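Local coordinates for CRISPR-associated protein CasA/Cse1 (Thermus thermophilus, PDB 4AN8) that serves as a subunit of the Cascade ribonucleoprotein complex in type I-E CRISPR immunity, which probably protects the bacterium against viruses and plasmids, at residues P17-L22 with R58-V63; P110-A115 with A216-V221; R159-H164 with R250-L255. All coordinates share one frame; numbering follows the deposited sequence.

Contact 1 of 3, residues P17-L22 with R58-V63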
ATOM      1  N   PRO A  17     -13.601 -11.113  18.085  1.00 29.66           N
ATOM      2  CA  PRO A  17     -12.983 -11.564  16.835  1.00 29.66           C
ATOM      3  C   PRO A  17     -13.348 -10.663  15.664  1.00 29.66           C
ATOM      4  O   PRO A  17     -14.511 -10.571  15.338  1.00 29.66           O
ATOM      5  CB  PRO A  17     -13.568 -12.975  16.636  1.00 27.62           C
ATOM      6  CG  PRO A  17     -14.784 -13.057  17.553  1.00 27.62           C
ATOM      7  CD  PRO A  17     -14.536 -12.095  18.674  1.00 27.62           C
ATOM      8  N   TRP A  18     -12.382  -9.997  15.047  1.00 22.05           N
ATOM      9  CA  TRP A  18     -12.685  -9.153  13.888  1.00 22.05           C
ATOM     10  C   TRP A  18     -11.510  -9.060  12.926  1.00 22.05           C
ATOM     11  O   TRP A  18     -11.673  -8.617  11.797  1.00 22.05           O
ATOM     12  CB  TRP A  18     -13.140  -7.744  14.324  1.00 18.23           C
ATOM     13  CG  TRP A  18     -12.091  -6.937  15.002  1.00 18.23           C
ATOM     14  CD1 TRP A  18     -11.608  -7.117  16.261  1.00 18.23           C
ATOM     15  CD2 TRP A  18     -11.403  -5.799  14.458  1.00 18.23           C
ATOM     16  NE1 TRP A  18     -10.638  -6.174  16.531  1.00 18.23           N
ATOM     17  CE2 TRP A  18     -10.502  -5.351  15.440  1.00 18.23           C
ATOM     18  CE3 TRP A  18     -11.460  -5.121  13.228  1.00 18.23           C
ATOM     19  CZ2 TRP A  18      -9.668  -4.255  15.236  1.00 18.23           C
ATOM     20  CZ3 TRP A  18     -10.634  -4.034  13.026  1.00 18.23           C
ATOM     21  CH2 TRP A  18      -9.746  -3.613  14.019  1.00 18.23           C
ATOM     22  N   ILE A  19     -10.330  -9.484  13.382  1.00 20.43           N
ATOM     23  CA  ILE A  19      -9.111  -9.452  12.577  1.00 20.43           C
ATOM     24  C   ILE A  19      -8.885 -10.835  11.946  1.00 20.43           C
ATOM     25  O   ILE A  19      -8.625 -11.819  12.652  1.00 20.43           O
ATOM     26  CB  ILE A  19      -7.882  -9.072  13.445  1.00 16.57           C
ATOM     27  CG1 ILE A  19      -8.100  -7.729  14.149  1.00 16.57           C
ATOM     28  CG2 ILE A  19      -6.597  -9.038  12.618  1.00 16.57           C
ATOM     29  CD1 ILE A  19      -7.019  -7.393  15.149  1.00 16.57           C
ATOM     30  N   PRO A  20      -9.003 -10.923  10.613  1.00 25.35           N
ATOM     31  CA  PRO A  20      -8.850 -12.228   9.962  1.00 25.35           C
ATOM     32  C   PRO A  20      -7.386 -12.639   9.824  1.00 25.35           C
ATOM     33  O   PRO A  20      -6.642 -11.984   9.080  1.00 25.35           O
ATOM     34  CB  PRO A  20      -9.461 -12.008   8.570  1.00 19.95           C
ATOM     35  CG  PRO A  20      -9.714 -10.514   8.456  1.00 19.95           C
ATOM     36  CD  PRO A  20      -9.117  -9.831   9.642  1.00 19.95           C
ATOM     37  N   VAL A  21      -6.981 -13.709  10.509  1.00 26.92           N
ATOM     38  CA  VAL A  21      -5.606 -14.193  10.406  1.00 26.92           C
ATOM     39  C   VAL A  21      -5.550 -15.669   9.990  1.00 26.92           C
ATOM     40  O   VAL A  21      -6.424 -16.456  10.340  1.00 26.92           O
ATOM     41  CB  VAL A  21      -4.843 -14.027  11.766  1.00 18.06           C
ATOM     42  CG1 VAL A  21      -4.587 -12.556  12.095  1.00 18.06           C
ATOM     43  CG2 VAL A  21      -5.632 -14.687  12.885  1.00 18.06           C
ATOM     44  N   LEU A  22      -4.512 -16.046   9.261  1.00 31.68           N
ATOM     45  CA  LEU A  22      -4.335 -17.434   8.867  1.00 31.68           C
ATOM     46  C   LEU A  22      -3.684 -18.210  10.008  1.00 31.68           C
ATOM     47  O   LEU A  22      -2.625 -17.828  10.524  1.00 31.68           O
ATOM     48  CB  LEU A  22      -3.488 -17.506   7.600  1.00 38.43           C
ATOM     49  CG  LEU A  22      -3.539 -18.730   6.689  1.00 38.43           C
ATOM     50  CD1 LEU A  22      -4.954 -19.067   6.278  1.00 38.43           C
ATOM     51  CD2 LEU A  22      -2.678 -18.458   5.460  1.00 38.43           C
ATOM     52  N   ARG A  58      -1.465  -1.327  10.362  1.00 20.44           N
ATOM     53  CA  ARG A  58      -1.154   0.025  10.874  1.00 20.44           C
ATOM     54  C   ARG A  58      -1.771   0.285  12.252  1.00 20.44           C
ATOM     55  O   ARG A  58      -1.148   0.916  13.096  1.00 20.44           O
ATOM     56  CB  ARG A  58      -1.535   1.135   9.877  1.00 17.68           C
ATOM     57  CG  ARG A  58      -0.782   1.040   8.543  1.00 17.68           C
ATOM     58  CD  ARG A  58      -1.512   1.749   7.374  1.00 17.68           C
ATOM     59  NE  ARG A  58      -1.585   3.198   7.582  1.00 17.68           N
ATOM     60  CZ  ARG A  58      -0.574   4.035   7.359  1.00 17.68           C
ATOM     61  NH1 ARG A  58       0.584   3.564   6.928  1.00 17.68           N
ATOM     62  NH2 ARG A  58      -0.717   5.342   7.583  1.00 17.68           N
ATOM     63  N   LEU A  59      -2.982  -0.209  12.473  1.00 17.47           N
ATOM     64  CA  LEU A  59      -3.590  -0.172  13.797  1.00 17.47           C
ATOM     65  C   LEU A  59      -2.758  -0.979  14.839  1.00 17.47           C
ATOM     66  O   LEU A  59      -2.457  -0.485  15.931  1.00 17.47           O
ATOM     67  CB  LEU A  59      -5.026  -0.668  13.730  1.00 19.09           C
ATOM     68  CG  LEU A  59      -5.767  -0.700  15.075  1.00 19.09           C
ATOM     69  CD1 LEU A  59      -5.759   0.680  15.742  1.00 19.09           C
ATOM     70  CD2 LEU A  59      -7.227  -1.215  14.911  1.00 19.09           C
ATOM     71  N   LEU A  60      -2.362  -2.204  14.487  1.00 17.46           N
ATOM     72  CA  LEU A  60      -1.549  -3.010  15.394  1.00 17.46           C
ATOM     73  C   LEU A  60      -0.229  -2.310  15.720  1.00 17.46           C
ATOM     74  O   LEU A  60       0.190  -2.282  16.879  1.00 17.46           O
ATOM     75  CB  LEU A  60      -1.256  -4.404  14.821  1.00 16.84           C
ATOM     76  CG  LEU A  60      -2.504  -5.283  14.691  1.00 16.84           C
ATOM     77  CD1 LEU A  60      -2.129  -6.650  14.176  1.00 16.84           C
ATOM     78  CD2 LEU A  60      -3.264  -5.366  16.016  1.00 16.84           C
ATOM     79  N   LEU A  61       0.427  -1.777  14.686  1.00 16.84           N
ATOM     80  CA  LEU A  61       1.668  -1.026  14.861  1.00 16.84           C
ATOM     81  C   LEU A  61       1.487   0.209  15.759  1.00 16.84           C
ATOM     82  O   LEU A  61       2.345   0.511  16.577  1.00 16.84           O
ATOM     83  CB  LEU A  61       2.229  -0.604  13.513  1.00 16.25           C
ATOM     84  CG  LEU A  61       2.694  -1.794  12.673  1.00 16.25           C
ATOM     85  CD1 LEU A  61       2.750  -1.405  11.164  1.00 16.25           C
ATOM     86  CD2 LEU A  61       4.044  -2.298  13.180  1.00 16.25           C
ATOM     87  N   ALA A  62       0.374   0.928  15.583  1.00 18.48           N
ATOM     88  CA  ALA A  62       0.088   2.085  16.418  1.00 18.48           C
ATOM     89  C   ALA A  62       0.070   1.631  17.867  1.00 18.48           C
ATOM     90  O   ALA A  62       0.748   2.209  18.710  1.00 18.48           O
ATOM     91  CB  ALA A  62      -1.268   2.712  16.044  1.00  9.74           C
ATOM     92  N   VAL A  63      -0.701   0.580  18.149  1.00 24.13           N
ATOM     93  CA  VAL A  63      -0.773   0.064  19.500  1.00 24.13           C
ATOM     94  C   VAL A  63       0.609  -0.349  20.042  1.00 24.13           C
ATOM     95  O   VAL A  63       0.961  -0.000  21.166  1.00 24.13           O
ATOM     96  CB  VAL A  63      -1.768  -1.106  19.636  1.00 15.14           C
ATOM     97  CG1 VAL A  63      -1.698  -1.656  21.033  1.00 15.14           C
ATOM     98  CG2 VAL A  63      -3.204  -0.629  19.331  1.00 15.14           C
TER
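Trp18 and Leu59 make the tight half of this contact. The methyl CD2 of Leu59 comes up to the outer rim of the indole, close to the ring plane, and lies 3.6 Å from Trp18 CH2. The next ring atom along, Trp18 CZ2, is 3.9 Å from the same Leu59 CD2, and a single methyl thus lies against the CZ2-CH2 edge of the six-membered ring. The two side chains cross at about a right angle. Trp18 reaches the helix because its CG stands between the backbone N and the carbonyl carbon (chi1 66°), which swings the long ring across toward Leu59. Leu59, with CG anti to its backbone N (chi1 179°), extends to meet it. One face of the indole is covered from within its own segment: Ile19 CG1 sits 3.6 Å above the plane, over the ring centre. Tryptophan suits the place because its ring is long enough to span to the helix while its one polar atom is satisfied, NE1 being hydrogen-bonded to the carbonyl O of Leu13.

In the fold, this is a three-stranded antiparallel sheet packing on helix 50-67, with strand 19-23 in the middle, between 26-30 and 44-45. Trp18 and Ile19 both face Val30 and form a classic beta bulge, in which two consecutive residues lie opposite one.

Beside this the packing is slacker, although it is no solvent face, since all four touching residues are buried. Ile19 points its CB toward the helix, yet its CD1 only comes to 4.4 Å from Leu60 CD2. Both are branched aliphatics suited to a dry interior, and both also rest on Ile45 of strand 44-45. Leu36 of helix 32-37 touches Leu60 as well, and Ile32 of that helix touches Ile19.

Contact 2 of 3, residues P110-A115 with A216-V221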
ATOM      1  N   PRO A 110     -17.012   6.176  21.086  1.00 22.05           N
ATOM      2  CA  PRO A 110     -16.899   5.010  20.207  1.00 22.05           C
ATOM      3  C   PRO A 110     -15.614   5.087  19.364  1.00 22.05           C
ATOM      4  O   PRO A 110     -15.185   6.177  18.995  1.00 22.05           O
ATOM      5  CB  PRO A 110     -18.158   5.091  19.341  1.00 20.97           C
ATOM      6  CG  PRO A 110     -18.521   6.606  19.327  1.00 20.97           C
ATOM      7  CD  PRO A 110     -18.020   7.162  20.640  1.00 20.97           C
ATOM      8  N   PHE A 111     -14.996   3.939  19.103  1.00 19.11           N
ATOM      9  CA  PHE A 111     -13.699   3.869  18.443  1.00 19.11           C
ATOM     10  C   PHE A 111     -13.702   4.519  17.042  1.00 19.11           C
ATOM     11  O   PHE A 111     -14.512   4.163  16.160  1.00 19.11           O
ATOM     12  CB  PHE A 111     -13.254   2.392  18.382  1.00 21.11           C
ATOM     13  CG  PHE A 111     -11.929   2.192  17.731  1.00 21.11           C
ATOM     14  CD1 PHE A 111     -10.758   2.376  18.445  1.00 21.11           C
ATOM     15  CD2 PHE A 111     -11.848   1.857  16.389  1.00 21.11           C
ATOM     16  CE1 PHE A 111      -9.543   2.211  17.840  1.00 21.11           C
ATOM     17  CE2 PHE A 111     -10.638   1.689  15.786  1.00 21.11           C
ATOM     18  CZ  PHE A 111      -9.481   1.862  16.514  1.00 21.11           C
ATOM     19  N   LEU A 112     -12.816   5.481  16.848  1.00 22.59           N
ATOM     20  CA  LEU A 112     -12.666   6.182  15.559  1.00 22.59           C
ATOM     21  C   LEU A 112     -13.953   6.835  15.039  1.00 22.59           C
ATOM     22  O   LEU A 112     -14.115   7.022  13.837  1.00 22.59           O
ATOM     23  CB  LEU A 112     -12.093   5.234  14.495  1.00 28.43           C
ATOM     24  CG  LEU A 112     -10.637   5.457  14.061  1.00 28.43           C
ATOM     25  CD1 LEU A 112     -10.314   6.933  13.763  1.00 28.43           C
ATOM     26  CD2 LEU A 112      -9.683   4.937  15.094  1.00 28.43           C
ATOM     27  N   GLN A 113     -14.843   7.219  15.942  1.00 18.86           N
ATOM     28  CA  GLN A 113     -16.147   7.725  15.539  1.00 18.86           C
ATOM     29  C   GLN A 113     -16.514   8.998  16.314  1.00 18.86           C
ATOM     30  O   GLN A 113     -15.748   9.454  17.149  1.00 18.86           O
ATOM     31  CB  GLN A 113     -17.203   6.633  15.725  1.00 21.46           C
ATOM     32  CG  GLN A 113     -16.953   5.399  14.880  1.00 21.46           C
ATOM     33  CD  GLN A 113     -17.765   4.226  15.344  1.00 21.46           C
ATOM     34  OE1 GLN A 113     -18.971   4.196  15.163  1.00 21.46           O
ATOM     35  NE2 GLN A 113     -17.111   3.252  15.960  1.00 21.46           N
ATOM     36  N   VAL A 114     -17.673   9.572  16.014  1.00 26.73           N
ATOM     37  CA  VAL A 114     -18.106  10.822  16.636  1.00 26.73           C
ATOM     38  C   VAL A 114     -19.409  10.519  17.349  1.00 26.73           C
ATOM     39  O   VAL A 114     -20.421  10.227  16.698  1.00 26.73           O
ATOM     40  CB  VAL A 114     -18.362  11.928  15.581  1.00 22.95           C
ATOM     41  CG1 VAL A 114     -18.764  13.258  16.262  1.00 22.95           C
ATOM     42  CG2 VAL A 114     -17.143  12.115  14.665  1.00 22.95           C
ATOM     43  N   ALA A 115     -19.384  10.564  18.679  1.00 26.29           N
ATOM     44  CA  ALA A 115     -20.482  10.066  19.484  1.00 26.29           C
ATOM     45  C   ALA A 115     -21.775  10.816  19.231  1.00 26.29           C
ATOM     46  O   ALA A 115     -22.842  10.234  19.332  1.00 26.29           O
ATOM     47  CB  ALA A 115     -20.126  10.120  20.966  1.00 30.72           C
ATOM     48  N   ALA A 216       0.419  10.901  19.321  1.00 20.46           N
ATOM     49  CA  ALA A 216      -0.593  10.214  20.095  1.00 20.46           C
ATOM     50  C   ALA A 216      -1.593   9.666  19.093  1.00 20.46           C
ATOM     51  O   ALA A 216      -1.944  10.348  18.134  1.00 20.46           O
ATOM     52  CB  ALA A 216      -1.293  11.202  21.073  1.00 19.12           C
ATOM     53  N   PRO A 217      -2.024   8.427  19.297  1.00 23.65           N
ATOM     54  CA  PRO A 217      -3.089   7.874  18.461  1.00 23.65           C
ATOM     55  C   PRO A 217      -4.432   8.474  18.889  1.00 23.65           C
ATOM     56  O   PRO A 217      -4.528   9.081  19.975  1.00 23.65           O
ATOM     57  CB  PRO A 217      -3.045   6.372  18.775  1.00 22.51           C
ATOM     58  CG  PRO A 217      -2.459   6.301  20.194  1.00 22.51           C
ATOM     59  CD  PRO A 217      -1.482   7.459  20.274  1.00 22.51           C
ATOM     60  N   ILE A 218      -5.446   8.300  18.043  1.00 23.77           N
ATOM     61  CA  ILE A 218      -6.736   8.916  18.253  1.00 23.77           C
ATOM     62  C   ILE A 218      -7.327   8.588  19.627  1.00 23.77           C
ATOM     63  O   ILE A 218      -8.036   9.417  20.202  1.00 23.77           O
ATOM     64  CB  ILE A 218      -7.740   8.515  17.142  1.00 17.32           C
ATOM     65  CG1 ILE A 218      -8.997   9.415  17.182  1.00 17.32           C
ATOM     66  CG2 ILE A 218      -8.113   7.006  17.246  1.00 17.32           C
ATOM     67  CD1 ILE A 218      -8.720  10.887  16.860  1.00 17.32           C
ATOM     68  N   TRP A 219      -7.037   7.404  20.171  1.00 24.18           N
ATOM     69  CA  TRP A 219      -7.638   7.011  21.446  1.00 24.18           C
ATOM     70  C   TRP A 219      -6.945   7.597  22.689  1.00 24.18           C
ATOM     71  O   TRP A 219      -7.451   7.439  23.799  1.00 24.18           O
ATOM     72  CB  TRP A 219      -7.742   5.486  21.563  1.00 19.67           C
ATOM     73  CG  TRP A 219      -6.421   4.804  21.413  1.00 19.67           C
ATOM     74  CD1 TRP A 219      -5.471   4.646  22.381  1.00 19.67           C
ATOM     75  CD2 TRP A 219      -5.885   4.206  20.230  1.00 19.67           C
ATOM     76  NE1 TRP A 219      -4.367   4.005  21.869  1.00 19.67           N
ATOM     77  CE2 TRP A 219      -4.606   3.704  20.554  1.00 19.67           C
ATOM     78  CE3 TRP A 219      -6.349   4.054  18.927  1.00 19.67           C
ATOM     79  CZ2 TRP A 219      -3.804   3.047  19.629  1.00 19.67           C
ATOM     80  CZ3 TRP A 219      -5.529   3.386  17.994  1.00 19.67           C
ATOM     81  CH2 TRP A 219      -4.285   2.903  18.356  1.00 19.67           C
ATOM     82  N   GLU A 220      -5.812   8.274  22.499  1.00 25.07           N
ATOM     83  CA  GLU A 220      -5.075   8.904  23.592  1.00 25.07           C
ATOM     84  C   GLU A 220      -5.438  10.388  23.781  1.00 25.07           C
ATOM     85  O   GLU A 220      -4.923  11.048  24.681  1.00 25.07           O
ATOM     86  CB  GLU A 220      -3.551   8.773  23.395  1.00 23.49           C
ATOM     87  CG  GLU A 220      -2.948   7.408  23.782  1.00 23.49           C
ATOM     88  CD  GLU A 220      -1.432   7.438  23.791  1.00 23.49           C
ATOM     89  OE1 GLU A 220      -0.872   8.509  24.101  1.00 23.49           O
ATOM     90  OE2 GLU A 220      -0.785   6.407  23.487  1.00 23.49           O
ATOM     91  N   VAL A 221      -6.306  10.900  22.916  1.00 22.32           N
ATOM     92  CA  VAL A 221      -6.784  12.267  23.007  1.00 22.32           C
ATOM     93  C   VAL A 221      -8.310  12.220  23.207  1.00 22.32           C
ATOM     94  O   VAL A 221      -8.928  11.166  23.051  1.00 22.32           O
ATOM     95  CB  VAL A 221      -6.371  13.116  21.766  1.00 30.80           C
ATOM     96  CG1 VAL A 221      -4.864  13.117  21.592  1.00 30.80           C
ATOM     97  CG2 VAL A 221      -7.027  12.614  20.497  1.00 30.80           C
TER
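Phe111 meets Trp219 through their six-membered rings: Phe111 CE1 lies 3.8 Å from Trp219 CE3. Phe111 CG lies opposite the backbone N (chi1 -180°), which extends the ring to Trp219. The two side chains run alongside each other in the same direction, and the rings meet obliquely. Large flat groups suit the spot, because Phe102 also touches both rings and Phe98 adds a further aromatic against Trp219. Within its own segment, Trp219 has one face covered by Pro217 CB, which is 3.4 Å above the plane and shifted toward the rim.

The aliphatic pair is Leu112 and Ile218. Ile218 CG2 presses on Leu112 CD2 at 3.4 Å, closer than methyl carbons usually come, and it also approaches Leu112 CD1. The same Leu112 CD2 lies 3.3 Å above the face of the Phe111 ring, offset toward its rim, and is thus wedged between aromatic and isoleucine.

Pro110 to Gln113 form a type II beta turn, with Phe111 and Leu112 at its two corners. Leu112 takes the left-handed backbone conformation (phi 56°) of the third turn position, which a glycine or asparagine more often fills. The ends of both corner side chains reach residues 216-221.

Polar contacts hold each piece. Gln113 N bonds to Pro110 O across the turn, and the Gln113 amide folds back: NE2 donates to Phe111 O (2.8 Å, N-H...O angle 155°) and bonds to Leu104 O, while OE1 accepts from Leu254 N. In residues 216-221, Glu220 N bonds to Pro217 O, and Trp219 NE1 is hydrogen-bonded to Tyr94 OH, which pairs with Glu220 OE2 too.

Contact 3 of 3, residues R159-H164 with R250-L255. With ACT (acetate ion), chain D; ACT (acetate ion), chain C.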
ATOM      1  N   ARG A 159     -13.945  -3.177  10.218  1.00 17.57           N
ATOM      2  CA  ARG A 159     -12.950  -3.155   9.151  1.00 17.57           C
ATOM      3  C   ARG A 159     -13.211  -2.082   8.084  1.00 17.57           C
ATOM      4  O   ARG A 159     -12.287  -1.438   7.619  1.00 17.57           O
ATOM      5  CB  ARG A 159     -12.757  -4.540   8.525  1.00 17.78           C
ATOM      6  CG  ARG A 159     -12.238  -5.564   9.549  1.00 17.78           C
ATOM      7  CD  ARG A 159     -11.778  -6.847   8.905  1.00 17.78           C
ATOM      8  NE  ARG A 159     -12.849  -7.539   8.196  1.00 17.78           N
ATOM      9  CZ  ARG A 159     -13.585  -8.525   8.709  1.00 17.78           C
ATOM     10  NH1 ARG A 159     -13.383  -8.929   9.950  1.00 17.78           N
ATOM     11  NH2 ARG A 159     -14.533  -9.100   7.977  1.00 17.78           N
ATOM     12  N   ALA A 160     -14.467  -1.899   7.702  1.00 15.60           N
ATOM     13  CA  ALA A 160     -14.809  -0.895   6.717  1.00 15.60           C
ATOM     14  C   ALA A 160     -14.510   0.509   7.285  1.00 15.60           C
ATOM     15  O   ALA A 160     -14.012   1.380   6.584  1.00 15.60           O
ATOM     16  CB  ALA A 160     -16.266  -1.021   6.355  1.00  9.84           C
ATOM     17  N   LEU A 161     -14.802   0.713   8.567  1.00 15.78           N
ATOM     18  CA  LEU A 161     -14.470   1.978   9.219  1.00 15.78           C
ATOM     19  C   LEU A 161     -12.985   2.281   9.062  1.00 15.78           C
ATOM     20  O   LEU A 161     -12.600   3.359   8.634  1.00 15.78           O
ATOM     21  CB  LEU A 161     -14.843   1.930  10.696  1.00 18.74           C
ATOM     22  CG  LEU A 161     -14.421   3.129  11.557  1.00 18.74           C
ATOM     23  CD1 LEU A 161     -14.966   4.454  10.998  1.00 18.74           C
ATOM     24  CD2 LEU A 161     -14.844   2.914  13.030  1.00 18.74           C
ATOM     25  N   LEU A 162     -12.153   1.312   9.410  1.00 20.20           N
ATOM     26  CA  LEU A 162     -10.717   1.492   9.419  1.00 20.20           C
ATOM     27  C   LEU A 162     -10.225   1.772   8.019  1.00 20.20           C
ATOM     28  O   LEU A 162      -9.398   2.632   7.811  1.00 20.20           O
ATOM     29  CB  LEU A 162     -10.028   0.232   9.911  1.00 24.97           C
ATOM     30  CG  LEU A 162      -9.597   0.168  11.357  1.00 24.97           C
ATOM     31  CD1 LEU A 162      -8.687  -1.081  11.483  1.00 24.97           C
ATOM     32  CD2 LEU A 162      -8.834   1.435  11.751  1.00 24.97           C
ATOM     33  N   VAL A 163     -10.741   1.032   7.047  1.00 15.18           N
ATOM     34  CA  VAL A 163     -10.304   1.264   5.692  1.00 15.18           C
ATOM     35  C   VAL A 163     -10.643   2.702   5.295  1.00 15.18           C
ATOM     36  O   VAL A 163      -9.804   3.417   4.755  1.00 15.18           O
ATOM     37  CB  VAL A 163     -10.937   0.255   4.707  1.00 17.94           C
ATOM     38  CG1 VAL A 163     -10.791   0.766   3.253  1.00 17.94           C
ATOM     39  CG2 VAL A 163     -10.310  -1.153   4.916  1.00 17.94           C
ATOM     40  N   HIS A 164     -11.876   3.115   5.568  1.00 16.51           N
ATOM     41  CA  HIS A 164     -12.326   4.430   5.104  1.00 16.51           C
ATOM     42  C   HIS A 164     -11.500   5.572   5.678  1.00 16.51           C
ATOM     43  O   HIS A 164     -11.208   6.527   4.980  1.00 16.51           O
ATOM     44  CB  HIS A 164     -13.813   4.637   5.432  1.00 20.93           C
ATOM     45  CG  HIS A 164     -14.416   5.850   4.794  1.00 20.93           C
ATOM     46  ND1 HIS A 164     -14.557   5.984   3.427  1.00 20.93           N
ATOM     47  CD2 HIS A 164     -14.940   6.976   5.335  1.00 20.93           C
ATOM     48  CE1 HIS A 164     -15.125   7.142   3.155  1.00 20.93           C
ATOM     49  NE2 HIS A 164     -15.364   7.767   4.296  1.00 20.93           N
ATOM     50  N   ARG A 250     -12.750  11.229   8.510  1.00 13.74           N
ATOM     51  CA  ARG A 250     -14.152  11.528   8.354  1.00 12.21           C
ATOM     52  C   ARG A 250     -14.828  11.374   9.700  1.00 12.84           C
ATOM     53  O   ARG A 250     -14.349  10.624  10.539  1.00 14.43           O
ATOM     54  CB  ARG A 250     -14.780  10.570   7.343  1.00 20.19           C
ATOM     55  CG  ARG A 250     -14.157  10.646   5.934  1.00 20.19           C
ATOM     56  CD  ARG A 250     -14.613  11.926   5.172  1.00 20.19           C
ATOM     57  NE  ARG A 250     -14.095  11.915   3.802  1.00 20.19           N
ATOM     58  CZ  ARG A 250     -12.872  12.330   3.472  1.00 20.19           C
ATOM     59  NH1 ARG A 250     -12.055  12.829   4.408  1.00 20.19           N
ATOM     60  NH2 ARG A 250     -12.466  12.270   2.211  1.00 20.19           N
ATOM     61  N   GLY A 251     -15.943  12.087   9.899  1.00 19.69           N
ATOM     62  CA  GLY A 251     -16.790  11.841  11.052  1.00 19.82           C
ATOM     63  C   GLY A 251     -17.684  10.673  10.713  1.00 19.28           C
ATOM     64  O   GLY A 251     -18.370  10.678   9.689  1.00 20.58           O
ATOM     65  N   VAL A 252     -17.683   9.649  11.559  1.00 14.93           N
ATOM     66  CA  VAL A 252     -18.535   8.497  11.318  1.00 14.36           C
ATOM     67  C   VAL A 252     -19.143   8.089  12.631  1.00 13.58           C
ATOM     68  O   VAL A 252     -18.485   8.152  13.678  1.00 15.62           O
ATOM     69  CB  VAL A 252     -17.733   7.287  10.771  1.00 15.06           C
ATOM     70  CG1 VAL A 252     -18.637   6.059  10.673  1.00 15.06           C
ATOM     71  CG2 VAL A 252     -17.098   7.613   9.417  1.00 15.06           C
ATOM     72  N   ARG A 253     -20.406   7.681  12.590  1.00 26.74           N
ATOM     73  CA  ARG A 253     -20.993   6.993  13.729  1.00 27.16           C
ATOM     74  C   ARG A 253     -21.854   5.827  13.272  1.00 26.02           C
ATOM     75  O   ARG A 253     -23.007   6.026  12.843  1.00 27.46           O
ATOM     76  CB  ARG A 253     -21.838   7.922  14.594  1.00 43.72           C
ATOM     77  CG  ARG A 253     -21.769   7.522  16.043  1.00 43.72           C
ATOM     78  CD  ARG A 253     -23.122   7.246  16.645  1.00 43.72           C
ATOM     79  NE  ARG A 253     -24.003   8.405  16.604  1.00 43.72           N
ATOM     80  CZ  ARG A 253     -25.259   8.396  17.043  1.00 43.72           C
ATOM     81  NH1 ARG A 253     -25.773   7.289  17.563  1.00 43.72           N
ATOM     82  NH2 ARG A 253     -25.998   9.490  16.964  1.00 43.72           N
ATOM     83  N   LEU A 254     -21.297   4.624  13.373  1.00 21.62           N
ATOM     84  CA  LEU A 254     -22.035   3.419  13.007  1.00 20.71           C
ATOM     85  C   LEU A 254     -23.268   3.299  13.889  1.00 21.79           C
ATOM     86  O   LEU A 254     -23.196   3.514  15.091  1.00 21.97           O
ATOM     87  CB  LEU A 254     -21.164   2.189  13.194  1.00 18.53           C
ATOM     88  CG  LEU A 254     -19.830   2.271  12.479  1.00 18.53           C
ATOM     89  CD1 LEU A 254     -18.979   1.071  12.872  1.00 18.53           C
ATOM     90  CD2 LEU A 254     -20.001   2.376  10.945  1.00 18.53           C
ATOM     91  N   LEU A 255     -24.393   2.955  13.279  1.00 25.59           N
ATOM     92  CA  LEU A 255     -25.634   2.759  14.012  1.00 26.46           C
ATOM     93  C   LEU A 255     -25.902   1.249  14.233  1.00 25.83           C
ATOM     94  O   LEU A 255     -25.926   0.461  13.285  1.00 27.12           O
ATOM     95  CB  LEU A 255     -26.798   3.424  13.253  1.00 23.93           C
ATOM     96  CG  LEU A 255     -26.599   4.904  12.862  1.00 23.93           C
ATOM     97  CD1 LEU A 255     -27.878   5.520  12.231  1.00 23.93           C
ATOM     98  CD2 LEU A 255     -26.136   5.722  14.066  1.00 23.93           C
TER
HETATM   99  C   ACT D1498     -15.754  11.721   0.789  1.00 46.28           C
HETATM  100  O   ACT D1498     -14.844  10.986   1.277  1.00 46.67           O
HETATM  101  OXT ACT D1498     -16.865  11.716   1.395  1.00 46.25           O
HETATM  102  CH3 ACT D1498     -15.522  12.551  -0.453  1.00 46.50           C
HETATM  103  C   ACT C1497     -12.914   4.143   0.505  1.00 46.28           C
HETATM  104  O   ACT C1497     -12.940   3.508   1.604  1.00 46.67           O
HETATM  105  OXT ACT C1497     -13.834   5.015   0.334  1.00 46.25           O
HETATM  106  CH3 ACT C1497     -11.840   3.881  -0.539  1.00 46.50           C
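Arg250 brings CB and CG obliquely against the NE2-CD2 side of the His164 ring, where helix 154-167 packs on strand 250-256, which pairs antiparallel with strand 261-273. Its CB is 4.1 Å from His164 CD2. CG comes closer, 3.5 Å from His164 NE2. The bend at chi2 (-75°) then turns the chain, and CD lies 4.0 Å from atom O of the chain D acetate. NE donates to this acetate O at 2.8 Å. CZ lies 3.2 Å from the same acetate O, and NH2 donates to that O at 2.9 Å while also bonding to Lys182 O. Two N-H groups thus grip one oxygen at the guanidinium edge, whose plane stands 85° from the His164 ring; the acetate probably comes from the crystallisation liquor.

His164 suits its place through two polar edges: NE2 is hydrogen-bonded to Tyr266 OH, and ND1 donates weakly to both oxygens of the chain C acetate. Further along the strand, branched aliphatics suit a buried interface with no polar group to satisfy. Leu161 and Val252 run antiparallel to each other, the Leu161 CD1 methyl lying against Val252 CG1 and 4.0 Å from Val252 CB.

Overall arrangement
The three contacts form one continuous buried cluster, with helix 50-67 and helix 154-167 in contact with each other. Contacts 1 and 2, centres about 17 Å apart, meet through Leu59, whose CD1 lies 3.5 Å from Trp219 CZ3. The other methyl of Leu59, CD2, touches Leu162 CD1 at 3.7 Å and so reaches contact 3, about 16 Å away between centres. Contacts 2 and 3 are nearer still, about 12 Å between centres, and are joined through the backbone: Val114 N lies 2.9 Å from Val252 O. Along the sequence their segments alternate, whereas contact 1 closes before either opens. Both acetates, probably from the crystallisation liquor, sit at contact 3.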